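Local coordinates for adenylyl-sulfate kinase 1, chloroplastic (Arabidopsis thaliana, PDB 4FXP), which catalyses the ATP-dependent 3'-phosphorylation of adenosine 5'-phosphosulfate to 3'-phosphoadenylyl sulfate, the activated sulfate of the chloroplast, at residues A[29-34]-A[124-129]; A[36-41]-A[101-106]; A[42-47]-A[180-185]. All blocks are in the same frame, centred on the assembly; numbering follows the deposited sequence.

Contact 1 of 3, residues A[29-34]-A[124-129]; sequences WVTGLS and FVEVFM
Strand 29-31 and strand 124-129 lie side by side as parallel neighbours in the buried central sheet, pairing Trp29 with Glu126, Val30 with Val127 and Thr31 with Phe128. The short axes approach to 4.7 Å and run 21° apart. Four backbone bonds alternate in direction: Trp29 N to Val125 O (2.8 Å), Val127 N to Trp29 O, Thr31 N to Val127 O and Met129 N to Thr31 O (3.0 Å). The first two donors are tilted off the carbonyl plane, whereas the last two come nearly head-on to their carbonyls. Between these bonds, Val30 CA also directs a C-H at Val127 O (3.4 Å).

On the face bearing Trp29, Thr31, Glu126 and Phe128, Phe124, with CG anti to its backbone N (chi1 -175°), reaches back so that its CZ meets Trp29 CB at 3.4 Å, while the indole leads away from strand 124-129. The phenyl ring lies near parallel to the five-membered ring of Trp29, planes 29° apart, yet slid so far that they barely overlap. This sheet and its phosphate-binding loop identify a P-loop kinase fold: strand 26-31 leads on to Gly32, Leu33 and Ser34 of the ATP site. Gly32 adopts a backbone conformation in which a CB would jam against the preceding carbonyl and lie 3.1 Å from Met129 CB.

Beyond the last of the four direct bonds, a water links Leu33 N and Met129 O. On the face of Val30 and Val127, Val30 CG1 meets Met129 CG at 3.9 Å, the methionine chain bent at chi2 and chi3 and touching Lys38 and Leu41 of helix 38-51. The polar ends find partners outside the two segments: Trp29 NE1 bonds Ser106 OG, the hydroxyl of the likely phosphoserine residue, Thr31 OG1 bonds Tyr163 OH, and Glu126 forms salt bridges with Arg112 and Arg116.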
loop_
_atom_site.group_PDB
_atom_site.type_symbol
_atom_site.label_atom_id
_atom_site.label_comp_id
_atom_site.label_asym_id
_atom_site.label_seq_id
_atom_site.Cartn_x
_atom_site.Cartn_y
_atom_site.Cartn_z
ATOM N N TRP A 29 1.698 2.173 -14.495
ATOM C CA TRP A 29 0.954 3.403 -14.234
ATOM C C TRP A 29 0.072 3.777 -15.417
ATOM O O TRP A 29 0.561 4.245 -16.457
ATOM C CB TRP A 29 1.908 4.555 -13.887
ATOM C CG TRP A 29 1.171 5.757 -13.431
ATOM C CD1 TRP A 29 0.494 6.662 -14.212
ATOM C CD2 TRP A 29 1.009 6.188 -12.083
ATOM N NE1 TRP A 29 -0.087 7.628 -13.416
ATOM C CE2 TRP A 29 0.222 7.361 -12.102
ATOM C CE3 TRP A 29 1.447 5.690 -10.846
ATOM C CZ2 TRP A 29 -0.131 8.046 -10.941
ATOM C CZ3 TRP A 29 1.101 6.374 -9.696
ATOM C CH2 TRP A 29 0.313 7.531 -9.751
ATOM N N VAL A 30 -1.231 3.569 -15.259
ATOM C CA VAL A 30 -2.176 3.815 -16.353
ATOM C C VAL A 30 -2.806 5.197 -16.222
ATOM O O VAL A 30 -3.443 5.505 -15.213
ATOM C CB VAL A 30 -3.285 2.745 -16.391
ATOM C CG1 VAL A 30 -4.168 2.930 -17.632
ATOM C CG2 VAL A 30 -2.666 1.349 -16.357
ATOM N N THR A 31 -2.608 6.031 -17.235
ATOM C CA THR A 31 -3.065 7.415 -17.186
ATOM C C THR A 31 -3.900 7.759 -18.423
ATOM O O THR A 31 -3.711 7.180 -19.493
ATOM C CB THR A 31 -1.871 8.398 -17.037
ATOM O OG1 THR A 31 -2.353 9.747 -17.047
ATOM C CG2 THR A 31 -0.862 8.225 -18.180
ATOM N N GLY A 32 -4.837 8.691 -18.280
ATOM C CA GLY A 32 -5.683 9.064 -19.402
ATOM C C GLY A 32 -6.956 9.758 -18.967
ATOM O O GLY A 32 -7.316 9.711 -17.792
ATOM N N LEU A 33 -7.639 10.407 -19.912
ATOM C CA LEU A 33 -8.896 11.085 -19.609
ATOM C C LEU A 33 -9.917 10.102 -19.055
ATOM O O LEU A 33 -9.808 8.890 -19.258
ATOM C CB LEU A 33 -9.477 11.725 -20.877
ATOM C CG LEU A 33 -8.656 12.782 -21.625
ATOM C CD1 LEU A 33 -9.306 13.088 -22.970
ATOM C CD2 LEU A 33 -8.544 14.038 -20.778
ATOM N N SER A 34 -10.924 10.631 -18.371
ATOM C CA SER A 34 -12.082 9.832 -18.023
ATOM C C SER A 34 -12.675 9.235 -19.299
ATOM O O SER A 34 -12.793 9.925 -20.322
ATOM C CB SER A 34 -13.116 10.700 -17.304
ATOM O OG SER A 34 -14.303 9.976 -17.044
ATOM N N PHE A 124 9.009 1.206 -13.469
ATOM C CA PHE A 124 7.816 2.045 -13.631
ATOM C C PHE A 124 7.458 2.052 -15.110
ATOM O O PHE A 124 8.231 2.522 -15.932
ATOM C CB PHE A 124 8.113 3.462 -13.129
ATOM C CG PHE A 124 6.928 4.400 -13.138
ATOM C CD1 PHE A 124 6.128 4.541 -12.004
ATOM C CD2 PHE A 124 6.643 5.180 -14.249
ATOM C CE1 PHE A 124 5.066 5.421 -11.988
ATOM C CE2 PHE A 124 5.570 6.070 -14.242
ATOM C CZ PHE A 124 4.779 6.185 -13.106
ATOM N N VAL A 125 6.303 1.493 -15.442
ATOM C CA VAL A 125 5.863 1.376 -16.824
ATOM C C VAL A 125 4.670 2.296 -17.020
ATOM O O VAL A 125 3.575 2.010 -16.548
ATOM C CB VAL A 125 5.458 -0.075 -17.151
ATOM C CG1 VAL A 125 5.057 -0.207 -18.610
ATOM C CG2 VAL A 125 6.611 -1.022 -16.829
ATOM N N GLU A 126 4.893 3.424 -17.686
ATOM C CA GLU A 126 3.826 4.394 -17.885
ATOM C C GLU A 126 3.033 3.978 -19.117
ATOM O O GLU A 126 3.607 3.771 -20.192
ATOM C CB GLU A 126 4.420 5.795 -18.043
ATOM C CG GLU A 126 3.428 6.947 -17.966
ATOM C CD GLU A 126 4.127 8.305 -17.980
ATOM O OE1 GLU A 126 5.325 8.357 -18.333
ATOM O OE2 GLU A 126 3.497 9.320 -17.612
ATOM N N VAL A 127 1.724 3.832 -18.937
ATOM C CA VAL A 127 0.824 3.365 -19.987
ATOM C C VAL A 127 -0.197 4.461 -20.267
ATOM O O VAL A 127 -0.976 4.840 -19.384
ATOM C CB VAL A 127 0.090 2.078 -19.555
ATOM C CG1 VAL A 127 -0.852 1.605 -20.649
ATOM C CG2 VAL A 127 1.111 0.976 -19.200
ATOM N N PHE A 128 -0.175 4.989 -21.488
ATOM C CA PHE A 128 -1.053 6.089 -21.854
ATOM C C PHE A 128 -2.246 5.585 -22.657
ATOM O O PHE A 128 -2.080 4.953 -23.700
ATOM C CB PHE A 128 -0.271 7.132 -22.669
ATOM C CG PHE A 128 -1.111 8.295 -23.159
ATOM C CD1 PHE A 128 -2.088 8.861 -22.352
ATOM C CD2 PHE A 128 -0.886 8.846 -24.410
ATOM C CE1 PHE A 128 -2.843 9.934 -22.795
ATOM C CE2 PHE A 128 -1.636 9.920 -24.863
ATOM C CZ PHE A 128 -2.614 10.463 -24.057
ATOM N N MET A 129 -3.451 5.848 -22.163
ATOM C CA MET A 129 -4.648 5.562 -22.946
ATOM C C MET A 129 -4.851 6.730 -23.914
ATOM O O MET A 129 -5.459 7.748 -23.578
ATOM C CB MET A 129 -5.871 5.356 -22.045
ATOM C CG MET A 129 -5.704 4.240 -20.990
ATOM S SD MET A 129 -5.096 2.657 -21.636
ATOM C CE MET A 129 -6.453 2.177 -22.708
HETATM O O HOH W 1 -6.461 10.201 -22.496
#

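Contact 2 of 3, residues A[36-41]-A[101-106]; sequences SGKSTL and IASLIS. With ADX (adenosine-5'-phosphosulfate), chain D; SO4 (sulfate ion), chain E.
Lys38 supplies most of the first shell: its CD passes Leu104 O at 3.6 Å, and its NZ lies 3.9 Å from Ile105 CG1. The chain leaves helix 38-41 extended at chi2, then bends at chi3 (-63°) and chi4 (-65°), curling the ammonium group round the sulfate. NZ reaches sulfate O4 at 2.7 Å, and the same oxygen accepts from Lys38 N. Gly37 N and Ser39 N bond sulfate O2 and O1, completing with Gly35 N the cradle of a Walker A P-loop at the ATP site. The sulfate, probably from the crystallisation liquor, probably marks where an ATP phosphate binds.

Further out, Ile105 N donates to O2A of adenosine-5'-phosphosulfate (3.0 Å, 167° at the hydrogen) and Ser106 N to its O3B. Ile105 CD1 closes on the ligand's adenine C2 at 3.7 Å. Gly32 O, at the start of the phosphate-binding loop, also accepts from Lys38 NZ, while Thr31 OG1 is hydrogen-bonded to Ile105 O, which is likely to steady the turn carrying both amides. Replacing Lys38 by an alanine would probably leave sulfate O4 without its charged partner and open a gap beside Leu104 and Ile105. The lysine and the backbone amides of the loop and helix start would concentrate positive potential on one anion, next to amides gripping the phosphosulfate, consistent with bringing nucleotide phosphates and substrate together.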
loop_
_atom_site.group_PDB
_atom_site.type_symbol
_atom_site.label_atom_id
_atom_site.label_comp_id
_atom_site.label_asym_id
_atom_site.label_seq_id
_atom_site.Cartn_x
_atom_site.Cartn_y
_atom_site.Cartn_z
ATOM N N SER A 36 -11.364 6.893 -21.174
ATOM C CA SER A 36 -10.346 6.439 -22.122
ATOM C C SER A 36 -10.054 4.943 -22.022
ATOM O O SER A 36 -9.209 4.425 -22.754
ATOM C CB SER A 36 -9.040 7.252 -21.986
ATOM O OG SER A 36 -8.448 7.086 -20.706
ATOM N N GLY A 37 -10.757 4.249 -21.131
ATOM C CA GLY A 37 -10.591 2.811 -20.985
ATOM C C GLY A 37 -9.558 2.318 -19.973
ATOM O O GLY A 37 -9.125 1.164 -20.038
ATOM N N LYS A 38 -9.155 3.174 -19.036
ATOM C CA LYS A 38 -8.162 2.780 -18.041
ATOM C C LYS A 38 -8.642 1.575 -17.225
ATOM O O LYS A 38 -7.904 0.611 -17.021
ATOM C CB LYS A 38 -7.861 3.943 -17.079
ATOM C CG LYS A 38 -7.266 5.207 -17.732
ATOM C CD LYS A 38 -6.880 6.226 -16.653
ATOM C CE LYS A 38 -8.094 6.701 -15.856
ATOM N NZ LYS A 38 -9.038 7.476 -16.743
ATOM N N SER A 39 -9.877 1.647 -16.742
ATOM C CA SER A 39 -10.356 0.653 -15.786
ATOM C C SER A 39 -10.611 -0.685 -16.465
ATOM O O SER A 39 -10.335 -1.737 -15.883
ATOM C CB SER A 39 -11.598 1.145 -15.022
ATOM O OG SER A 39 -12.734 1.186 -15.868
ATOM N N THR A 40 -11.109 -0.658 -17.702
ATOM C CA THR A 40 -11.333 -1.920 -18.408
ATOM C C THR A 40 -10.005 -2.549 -18.827
ATOM O O THR A 40 -9.870 -3.771 -18.881
ATOM C CB THR A 40 -12.297 -1.784 -19.604
ATOM O OG1 THR A 40 -11.831 -0.750 -20.475
ATOM C CG2 THR A 40 -13.696 -1.442 -19.110
ATOM N N LEU A 41 -9.014 -1.712 -19.105
ATOM C CA LEU A 41 -7.679 -2.219 -19.388
ATOM C C LEU A 41 -7.078 -2.843 -18.125
ATOM O O LEU A 41 -6.544 -3.947 -18.170
ATOM C CB LEU A 41 -6.760 -1.117 -19.914
ATOM C CG LEU A 41 -5.310 -1.607 -19.966
ATOM C CD1 LEU A 41 -5.140 -2.655 -21.049
ATOM C CD2 LEU A 41 -4.345 -0.456 -20.153
ATOM N N ILE A 101 -0.930 -2.167 -10.455
ATOM C CA ILE A 101 -1.528 -1.386 -11.536
ATOM C C ILE A 101 -2.209 -0.171 -10.956
ATOM O O ILE A 101 -3.225 -0.289 -10.277
ATOM C CB ILE A 101 -2.570 -2.203 -12.312
ATOM C CG1 ILE A 101 -1.961 -3.529 -12.772
ATOM C CG2 ILE A 101 -3.130 -1.391 -13.522
ATOM C CD1 ILE A 101 -3.000 -4.547 -13.208
ATOM N N ALA A 102 -1.638 1.000 -11.200
ATOM C CA ALA A 102 -2.262 2.226 -10.740
ATOM C C ALA A 102 -3.057 2.802 -11.889
ATOM O O ALA A 102 -2.535 3.009 -12.981
ATOM C CB ALA A 102 -1.224 3.219 -10.253
ATOM N N SER A 103 -4.323 3.086 -11.635
ATOM C CA SER A 103 -5.203 3.572 -12.687
ATOM C C SER A 103 -5.902 4.831 -12.194
ATOM O O SER A 103 -6.882 4.762 -11.457
ATOM C CB SER A 103 -6.207 2.480 -13.058
ATOM O OG SER A 103 -7.102 2.911 -14.063
ATOM N N LEU A 104 -5.349 5.977 -12.563
ATOM C CA LEU A 104 -5.836 7.272 -12.110
ATOM C C LEU A 104 -5.771 8.190 -13.303
ATOM O O LEU A 104 -4.919 8.009 -14.164
ATOM C CB LEU A 104 -4.881 7.859 -11.073
ATOM C CG LEU A 104 -4.924 7.532 -9.584
ATOM C CD1 LEU A 104 -4.699 6.051 -9.335
ATOM C CD2 LEU A 104 -3.853 8.363 -8.906
ATOM N N ILE A 105 -6.638 9.192 -13.353
ATOM C CA ILE A 105 -6.560 10.160 -14.440
ATOM C C ILE A 105 -5.144 10.732 -14.476
ATOM O O ILE A 105 -4.533 10.823 -15.547
ATOM C CB ILE A 105 -7.621 11.268 -14.274
ATOM C CG1 ILE A 105 -9.026 10.673 -14.448
ATOM C CG2 ILE A 105 -7.376 12.410 -15.261
ATOM C CD1 ILE A 105 -10.160 11.675 -14.260
ATOM N N SER A 106 -4.621 11.118 -13.324
ATOM C CA SER A 106 -3.253 11.583 -13.146
ATOM C C SER A 106 -2.843 12.575 -14.224
ATOM O O SER A 106 -1.970 12.294 -14.960
ATOM C CB SER A 106 -2.269 10.416 -13.007
ATOM O OG SER A 106 -2.447 9.466 -13.990
HETATM S SB ADX D . -6.902 12.478 -10.382
HETATM O O1B ADX D . -6.710 13.007 -9.058
HETATM O O2B ADX D . -6.866 13.589 -11.361
HETATM O O3B ADX D . -5.830 11.508 -10.683
HETATM P PA ADX D . -8.707 10.423 -9.939
HETATM O O1A ADX D . -8.016 10.189 -8.634
HETATM O O2A ADX D . -8.421 9.334 -10.957
HETATM O O3A ADX D . -8.264 11.847 -10.489
HETATM O "O5'" ADX D . -10.266 10.531 -9.717
HETATM C "C5'" ADX D . -11.171 10.609 -10.793
HETATM C "C4'" ADX D . -12.559 10.334 -10.483
HETATM O "O4'" ADX D . -13.029 11.334 -9.583
HETATM C "C3'" ADX D . -13.442 10.423 -11.686
HETATM O "O3'" ADX D . -13.736 9.148 -12.180
HETATM C "C2'" ADX D . -14.646 10.976 -11.187
HETATM O "O2'" ADX D . -15.450 9.929 -10.728
HETATM C "C1'" ADX D . -14.294 11.764 -9.988
HETATM N N9 ADX D . -14.335 13.187 -10.169
HETATM C C8 ADX D . -14.997 14.058 -9.375
HETATM N N7 ADX D . -14.688 15.306 -9.762
HETATM C C5 ADX D . -13.816 15.230 -10.794
HETATM C C6 ADX D . -13.157 16.184 -11.591
HETATM N N6 ADX D . -13.353 17.572 -11.327
HETATM N N1 ADX D . -12.322 15.778 -12.582
HETATM C C2 ADX D . -12.123 14.467 -12.810
HETATM N N3 ADX D . -12.735 13.525 -12.052
HETATM C C4 ADX D . -13.582 13.875 -11.056
HETATM S S SO4 E . -11.752 5.136 -17.773
HETATM O O1 SO4 E . -11.551 4.046 -16.808
HETATM O O2 SO4 E . -12.441 4.568 -18.931
HETATM O O3 SO4 E . -12.521 6.234 -17.197
HETATM O O4 SO4 E . -10.465 5.682 -18.189
#

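Contact 3 of 3, residues A[42-47]-A[180-185]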
loop_
_atom_site.group_PDB
_atom_site.type_symbol
_atom_site.label_atom_id
_atom_site.label_comp_id
_atom_site.label_asym_id
_atom_site.label_seq_id
_atom_site.Cartn_x
_atom_site.Cartn_y
_atom_site.Cartn_z
ATOM N N ALA A 42 -7.177 -2.136 -17.002
ATOM C CA ALA A 42 -6.654 -2.665 -15.741
ATOM C C ALA A 42 -7.269 -4.021 -15.388
ATOM O O ALA A 42 -6.555 -4.944 -15.026
ATOM C CB ALA A 42 -6.825 -1.657 -14.581
ATOM N N CYS A 43 -8.591 -4.134 -15.496
ATOM C CA CYS A 43 -9.281 -5.389 -15.184
ATOM C C CYS A 43 -8.878 -6.543 -16.111
ATOM O O CYS A 43 -8.674 -7.678 -15.661
ATOM C CB CYS A 43 -10.806 -5.195 -15.221
ATOM S SG CYS A 43 -11.481 -4.203 -13.851
ATOM N N ALA A 44 -8.783 -6.259 -17.404
ATOM C CA ALA A 44 -8.399 -7.278 -18.383
ATOM C C ALA A 44 -6.980 -7.760 -18.104
ATOM O O ALA A 44 -6.704 -8.948 -18.174
ATOM C CB ALA A 44 -8.495 -6.735 -19.813
ATOM N N LEU A 45 -6.083 -6.823 -17.819
ATOM C CA LEU A 45 -4.694 -7.151 -17.534
ATOM C C LEU A 45 -4.601 -7.995 -16.258
ATOM O O LEU A 45 -3.923 -9.015 -16.217
ATOM C CB LEU A 45 -3.879 -5.862 -17.410
ATOM C CG LEU A 45 -2.436 -5.903 -16.923
ATOM C CD1 LEU A 45 -1.605 -6.847 -17.781
ATOM C CD2 LEU A 45 -1.842 -4.492 -16.951
ATOM N N ASN A 46 -5.317 -7.579 -15.225
ATOM C CA ASN A 46 -5.358 -8.331 -13.959
ATOM C C ASN A 46 -5.815 -9.777 -14.165
ATOM O O ASN A 46 -5.164 -10.722 -13.698
ATOM C CB ASN A 46 -6.264 -7.597 -12.981
ATOM C CG ASN A 46 -6.187 -8.151 -11.556
ATOM O OD1 ASN A 46 -5.371 -9.009 -11.243
ATOM N ND2 ASN A 46 -7.041 -7.645 -10.698
ATOM N N GLN A 47 -6.917 -9.947 -14.892
ATOM C CA GLN A 47 -7.462 -11.272 -15.177
ATOM C C GLN A 47 -6.449 -12.128 -15.918
ATOM O O GLN A 47 -6.235 -13.297 -15.593
ATOM C CB GLN A 47 -8.734 -11.161 -16.027
ATOM C CG GLN A 47 -9.879 -10.408 -15.366
ATOM C CD GLN A 47 -11.066 -10.224 -16.307
ATOM O OE1 GLN A 47 -11.093 -10.794 -17.397
ATOM N NE2 GLN A 47 -12.049 -9.427 -15.890
ATOM N N SER A 180 -9.641 -3.947 -28.435
ATOM C CA SER A 180 -10.441 -4.269 -27.268
ATOM C C SER A 180 -9.591 -4.189 -26.023
ATOM O O SER A 180 -8.349 -4.155 -26.104
ATOM C CB SER A 180 -10.996 -5.686 -27.408
ATOM O OG SER A 180 -9.926 -6.621 -27.444
ATOM N N PRO A 181 -10.253 -4.157 -24.856
ATOM C CA PRO A 181 -9.539 -4.196 -23.586
ATOM C C PRO A 181 -8.615 -5.397 -23.554
ATOM O O PRO A 181 -7.474 -5.296 -23.104
ATOM C CB PRO A 181 -10.670 -4.377 -22.562
ATOM C CG PRO A 181 -11.842 -3.668 -23.191
ATOM C CD PRO A 181 -11.699 -3.919 -24.684
ATOM N N ILE A 182 -9.107 -6.540 -24.019
ATOM C CA ILE A 182 -8.288 -7.751 -23.966
ATOM C C ILE A 182 -7.086 -7.662 -24.921
ATOM O O ILE A 182 -5.963 -8.034 -24.578
ATOM C CB ILE A 182 -9.129 -9.002 -24.286
ATOM C CG1 ILE A 182 -10.141 -9.253 -23.159
ATOM C CG2 ILE A 182 -8.229 -10.213 -24.451
ATOM C CD1 ILE A 182 -11.042 -10.451 -23.414
ATOM N N GLU A 183 -7.301 -7.159 -26.124
ATOM C CA GLU A 183 -6.154 -7.048 -27.013
ATOM C C GLU A 183 -5.099 -6.102 -26.445
ATOM O O GLU A 183 -3.890 -6.368 -26.534
ATOM C CB GLU A 183 -6.548 -6.625 -28.433
ATOM C CG GLU A 183 -5.300 -6.592 -29.302
ATOM C CD GLU A 183 -5.596 -6.369 -30.779
ATOM O OE1 GLU A 183 -6.719 -5.942 -31.107
ATOM O OE2 GLU A 183 -4.693 -6.630 -31.600
ATOM N N MET A 184 -5.557 -5.003 -25.854
ATOM C CA MET A 184 -4.644 -4.043 -25.230
ATOM C C MET A 184 -3.905 -4.656 -24.046
ATOM O O MET A 184 -2.700 -4.451 -23.887
ATOM C CB MET A 184 -5.375 -2.748 -24.848
ATOM C CG MET A 184 -5.819 -1.965 -26.101
ATOM S SD MET A 184 -6.525 -0.353 -25.730
ATOM C CE MET A 184 -7.998 -0.802 -24.837
ATOM N N ALA A 185 -4.614 -5.436 -23.233
ATOM C CA ALA A 185 -3.960 -6.119 -22.121
ATOM C C ALA A 185 -2.885 -7.079 -22.624
ATOM O O ALA A 185 -1.801 -7.158 -22.045
ATOM C CB ALA A 185 -4.993 -6.855 -21.248
#
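Helix 42-47 and helix 181-185 cross at -59°, their short axes 8.3 Å apart at closest approach. This is helix-on-helix packing on one side of the P-loop kinase sheet, between the helix that follows the phosphate-binding loop and the C-terminal helix. Small residues permit the close spacing: the CA atoms of Leu45 and Ala185 come within 4.8 Å, and those of Ala44 and Ile182 within 5.6 Å.

The Ala44 methyl points toward the other helix, its CB 3.7 Å from Pro181 O and 3.8 Å from Ala185 CB. Pro181 CB is 4.2 Å from the same Ala44 CB, with Ile182 CG1 at the margin. In return, Ala185 sends its own methyl against the backbone of the partner helix between Ala44 and Leu45. Of the Leu45 side chain, CB takes part, beside its backbone N and CA; with CG anti to the backbone N (chi1 171°), the side chain also packs on Val188 and Val189 further along the C-terminal helix and on Ile101 of the sheet. The contact is apolar, about 168 Å² in all.

Each helix keeps its own polar bonds. Ser180 is the N-cap of the C-terminal helix, its OG accepting from Glu183 N at 3.0 Å with an angle of 163° at the hydrogen. On helix 42-47, Cys43 faces elsewhere and forms a disulfide with Cys10 of the second subunit, so the helix that packs here on Ala185 also takes part in the covalent dimer link. The tightest approach across the two segments is Ala185 CB to Leu45 N, at 3.6 Å.

In the fold
From the N terminus, strand 26-31 leads through the P-loop into helix 38-51, so the first segments of all three contacts follow one another. Contact 2 closes first, when the chain returns at 101-106; contact 1 closes next, at 124-129, with contact 2 nested inside its loop. Contact 3 closes last, at 180-185, and crosses both. Strand 26-31 sits between strands 99-103 and 124-129, and Val30 N to Ala102 O joins contacts 1 and 2 through the sheet. Contacts 2 and 3 share helix 38-51, whose Leu41 meets Met184 and Ala185, while Met129 touches Met184 between contacts 1 and 3. Together they tie sheet, nucleotide loop and C-terminal helix.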